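Local coordinates for protein uncharacterized oxidoreductase yvaA (Bacillus subtilis subsp. subtilis, PDB 3GDO) that catalyses the reversible NADPH-dependent reduction of scyllo-inosose to scyllo-inositol and cannot use NADH in place of NADPH, at residues 142-153 and 237-248. Residues are numbered along the deposited sequence; the frame is centred on the assembly and turned at random.
Sequences SLEDINTYQVSY and PRYQIHGKDSSF
Asn-147 and Thr-148 both hand their backbone N-H to His-242 O, at 2.6 Å from Asn-147 N and 3.2 Å from Thr-148 N, each in the carbonyl plane: a classic beta bulge in antiparallel strands 146-152 and 239-243. From Thr-148 and His-242 onward the ladder is regular, with Gln-150 and Gln-240 the next hydrogen-bonded pair.

Within the bulge, Asn-147 puts CG between its backbone N and carbonyl carbon (chi1 63°), which brings OD1 to 2.7 Å from Thr-148 OG1 as acceptor, while ND2 donates to Ile-231 O of the second subunit. With an alanine here, Thr-148 OG1 would probably lose its acceptor and the dimer one hydrogen bond. On the face that carries Thr-148 and Gln-150, His-242 turns its ring edge to Thr-148 CB, and a water links its NE2 to Gln-150 OE1; Ser-247 OG, 2.8 Å from His-242 ND1, fixes the ring's rotation.

The other face is greasy. Ile-241 CD1 lies 3.6 Å from Tyr-149 CE1, its CG2 meets Ile-146 CG2, and Val-151 CG2 packs on Tyr-239 CD1; helices 129-139 and 174-190 cover this layer. At the far end Arg-238 stretches out to set NH1 over the centre of the Tyr-153 ring, a cation-pi contact.

This pairing joins central strands of the large mixed sheet in the C-terminal alpha/beta domain of Gfo/Idh/MocA oxidoreductases, one face backed by helices, the other meeting the second subunit.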
# COMPACT_ATOMS: atom_id res chain seq x y z
N SER B 142 -10.40 7.51 -19.43
CA SER B 142 -9.07 8.00 -19.04
C SER B 142 -8.39 7.09 -18.00
O SER B 142 -7.29 7.40 -17.52
CB SER B 142 -9.15 9.44 -18.52
OG SER B 142 -9.88 10.28 -19.42
N LEU B 143 -9.05 5.98 -17.68
CA LEU B 143 -8.56 5.01 -16.71
C LEU B 143 -8.95 3.61 -17.12
O LEU B 143 -9.63 2.91 -16.37
CB LEU B 143 -9.13 5.29 -15.31
CG LEU B 143 -8.34 6.14 -14.32
CD1 LEU B 143 -9.04 6.19 -12.95
CD2 LEU B 143 -6.90 5.60 -14.17
N GLU B 144 -8.52 3.18 -18.30
CA GLU B 144 -8.81 1.85 -18.85
C GLU B 144 -8.03 0.67 -18.25
O GLU B 144 -6.84 0.81 -17.90
CB GLU B 144 -8.56 1.86 -20.36
CG GLU B 144 -9.45 2.83 -21.14
CD GLU B 144 -10.87 2.29 -21.33
OE1 GLU B 144 -11.02 1.19 -21.92
OE2 GLU B 144 -11.84 2.97 -20.90
N ASP B 145 -8.71 -0.48 -18.16
CA ASP B 145 -8.11 -1.75 -17.77
C ASP B 145 -7.28 -1.52 -16.49
O ASP B 145 -6.06 -1.59 -16.51
CB ASP B 145 -7.25 -2.32 -18.90
CG ASP B 145 -6.74 -3.75 -18.60
OD1 ASP B 145 -7.45 -4.55 -17.93
OD2 ASP B 145 -5.60 -4.10 -19.03
N ILE B 146 -7.98 -1.18 -15.42
CA ILE B 146 -7.34 -0.92 -14.14
C ILE B 146 -6.74 -2.23 -13.66
O ILE B 146 -7.42 -3.27 -13.71
CB ILE B 146 -8.34 -0.32 -13.13
CG1 ILE B 146 -8.64 1.13 -13.54
CG2 ILE B 146 -7.78 -0.40 -11.71
CD1 ILE B 146 -9.94 1.71 -12.88
N ASN B 147 -5.46 -2.20 -13.27
CA ASN B 147 -4.81 -3.43 -12.82
C ASN B 147 -4.52 -3.42 -11.31
O ASN B 147 -4.36 -4.47 -10.70
CB ASN B 147 -3.53 -3.71 -13.65
CG ASN B 147 -2.47 -2.63 -13.48
OD1 ASN B 147 -1.88 -2.48 -12.40
ND2 ASN B 147 -2.21 -1.89 -14.54
N THR B 148 -4.44 -2.23 -10.73
CA THR B 148 -4.14 -2.08 -9.31
C THR B 148 -4.96 -0.92 -8.76
O THR B 148 -4.97 0.20 -9.35
CB THR B 148 -2.62 -1.78 -9.07
OG1 THR B 148 -1.82 -2.80 -9.67
CG2 THR B 148 -2.27 -1.77 -7.60
N TYR B 149 -5.58 -1.16 -7.60
CA TYR B 149 -6.53 -0.18 -7.02
C TYR B 149 -6.29 -0.17 -5.52
O TYR B 149 -6.67 -1.12 -4.80
CB TYR B 149 -7.99 -0.59 -7.36
CG TYR B 149 -9.05 0.36 -6.80
CD1 TYR B 149 -9.40 1.54 -7.47
CD2 TYR B 149 -9.73 0.05 -5.61
CE1 TYR B 149 -10.38 2.40 -6.96
CE2 TYR B 149 -10.73 0.89 -5.10
CZ TYR B 149 -11.04 2.06 -5.76
OH TYR B 149 -12.00 2.88 -5.23
N GLN B 150 -5.62 0.87 -5.05
CA GLN B 150 -5.09 0.87 -3.67
C GLN B 150 -5.64 2.06 -2.95
O GLN B 150 -5.48 3.20 -3.42
CB GLN B 150 -3.56 0.95 -3.63
CG GLN B 150 -2.88 -0.29 -4.13
CD GLN B 150 -1.35 -0.16 -4.18
OE1 GLN B 150 -0.80 0.96 -4.23
NE2 GLN B 150 -0.65 -1.31 -4.20
N VAL B 151 -6.32 1.79 -1.84
CA VAL B 151 -7.02 2.87 -1.13
C VAL B 151 -6.58 2.84 0.32
O VAL B 151 -6.56 1.75 0.95
CB VAL B 151 -8.59 2.73 -1.23
CG1 VAL B 151 -9.26 3.94 -0.65
CG2 VAL B 151 -9.00 2.55 -2.69
N SER B 152 -6.19 3.98 0.85
CA SER B 152 -5.89 4.01 2.31
C SER B 152 -6.76 4.94 3.08
O SER B 152 -7.19 5.98 2.58
CB SER B 152 -4.42 4.25 2.61
OG SER B 152 -4.07 5.59 2.46
N TYR B 153 -7.04 4.59 4.32
CA TYR B 153 -8.01 5.36 5.11
C TYR B 153 -7.53 5.37 6.54
O TYR B 153 -7.92 4.54 7.35
CB TYR B 153 -9.37 4.66 5.03
CG TYR B 153 -10.58 5.51 5.40
CD1 TYR B 153 -11.87 5.11 4.98
CD2 TYR B 153 -10.46 6.71 6.13
CE1 TYR B 153 -12.98 5.86 5.31
CE2 TYR B 153 -11.57 7.48 6.44
CZ TYR B 153 -12.83 7.03 6.04
OH TYR B 153 -13.95 7.74 6.35
N PRO B 237 -1.22 9.07 -0.23
CA PRO B 237 -2.43 9.18 -1.04
C PRO B 237 -3.59 8.28 -0.54
O PRO B 237 -3.37 7.15 -0.03
CB PRO B 237 -1.99 8.67 -2.39
CG PRO B 237 -0.51 8.48 -2.33
CD PRO B 237 -0.06 8.55 -0.96
N ARG B 238 -4.80 8.83 -0.62
CA ARG B 238 -6.05 8.08 -0.38
C ARG B 238 -6.23 7.05 -1.50
O ARG B 238 -6.45 5.86 -1.23
CB ARG B 238 -7.26 9.02 -0.31
CG ARG B 238 -8.60 8.26 -0.11
CD ARG B 238 -9.72 9.18 0.37
NE ARG B 238 -11.04 8.51 0.42
CZ ARG B 238 -11.62 8.02 1.53
NH1 ARG B 238 -10.98 8.04 2.71
NH2 ARG B 238 -12.85 7.49 1.45
N TYR B 239 -6.08 7.49 -2.75
CA TYR B 239 -6.18 6.62 -3.94
C TYR B 239 -4.90 6.55 -4.75
O TYR B 239 -4.30 7.57 -5.07
CB TYR B 239 -7.31 7.06 -4.91
CG TYR B 239 -8.68 7.08 -4.25
CD1 TYR B 239 -9.45 5.92 -4.18
CD2 TYR B 239 -9.14 8.23 -3.64
CE1 TYR B 239 -10.69 5.92 -3.54
CE2 TYR B 239 -10.37 8.23 -2.98
CZ TYR B 239 -11.13 7.06 -2.93
OH TYR B 239 -12.35 7.05 -2.28
N GLN B 240 -4.54 5.34 -5.12
CA GLN B 240 -3.54 5.11 -6.14
C GLN B 240 -4.11 4.06 -7.06
O GLN B 240 -4.30 2.86 -6.68
CB GLN B 240 -2.21 4.61 -5.53
CG GLN B 240 -1.59 5.58 -4.51
CD GLN B 240 -0.41 4.98 -3.73
OE1 GLN B 240 0.66 4.74 -4.27
NE2 GLN B 240 -0.61 4.78 -2.42
N ILE B 241 -4.37 4.49 -8.29
CA ILE B 241 -5.02 3.62 -9.26
C ILE B 241 -4.23 3.52 -10.56
O ILE B 241 -3.99 4.55 -11.20
CB ILE B 241 -6.45 4.12 -9.59
CG1 ILE B 241 -7.25 4.43 -8.32
CG2 ILE B 241 -7.18 3.07 -10.47
CD1 ILE B 241 -8.60 5.12 -8.61
N HIS B 242 -3.87 2.30 -10.95
CA HIS B 242 -3.03 2.06 -12.14
C HIS B 242 -3.76 1.22 -13.17
O HIS B 242 -4.23 0.10 -12.86
CB HIS B 242 -1.71 1.37 -11.76
CG HIS B 242 -1.02 2.00 -10.59
ND1 HIS B 242 -0.68 3.34 -10.59
CD2 HIS B 242 -0.62 1.50 -9.39
CE1 HIS B 242 -0.14 3.64 -9.42
NE2 HIS B 242 -0.10 2.55 -8.67
N GLY B 243 -3.84 1.76 -14.38
CA GLY B 243 -4.42 1.04 -15.54
C GLY B 243 -3.43 0.83 -16.68
O GLY B 243 -2.23 1.12 -16.52
N LYS B 244 -3.89 0.37 -17.85
CA LYS B 244 -2.93 0.08 -18.94
C LYS B 244 -2.03 1.24 -19.37
O LYS B 244 -0.87 1.02 -19.69
CB LYS B 244 -3.56 -0.64 -20.16
CG LYS B 244 -4.61 0.13 -20.98
CD LYS B 244 -4.54 -0.35 -22.45
CE LYS B 244 -5.87 -0.26 -23.22
NZ LYS B 244 -6.56 1.04 -23.07
N ASP B 245 -2.54 2.47 -19.25
CA ASP B 245 -2.00 3.69 -19.89
C ASP B 245 -1.83 4.85 -18.95
O ASP B 245 -1.19 5.85 -19.29
CB ASP B 245 -3.03 4.19 -20.91
CG ASP B 245 -2.81 3.63 -22.27
OD1 ASP B 245 -3.42 4.14 -23.24
OD2 ASP B 245 -1.99 2.67 -22.37
N SER B 246 -2.51 4.76 -17.81
CA SER B 246 -2.63 5.89 -16.91
C SER B 246 -2.70 5.45 -15.45
O SER B 246 -3.01 4.29 -15.14
CB SER B 246 -3.86 6.70 -17.28
OG SER B 246 -4.98 5.84 -17.38
N SER B 247 -2.40 6.41 -14.58
CA SER B 247 -2.42 6.30 -13.12
C SER B 247 -3.11 7.53 -12.57
O SER B 247 -2.89 8.67 -13.08
CB SER B 247 -1.00 6.33 -12.57
OG SER B 247 -0.31 5.12 -12.74
N PHE B 248 -3.94 7.33 -11.55
CA PHE B 248 -4.57 8.44 -10.83
C PHE B 248 -4.12 8.37 -9.39
O PHE B 248 -4.29 7.32 -8.74
CB PHE B 248 -6.10 8.37 -10.93
CG PHE B 248 -6.81 9.61 -10.44
CD1 PHE B 248 -6.59 10.85 -11.05
CD2 PHE B 248 -7.73 9.53 -9.38
CE1 PHE B 248 -7.25 12.00 -10.60
CE2 PHE B 248 -8.39 10.66 -8.91
CZ PHE B 248 -8.16 11.92 -9.53
O HOH W 1 1.10 1.60 -6.34
O HOH W 2 -8.28 8.60 3.24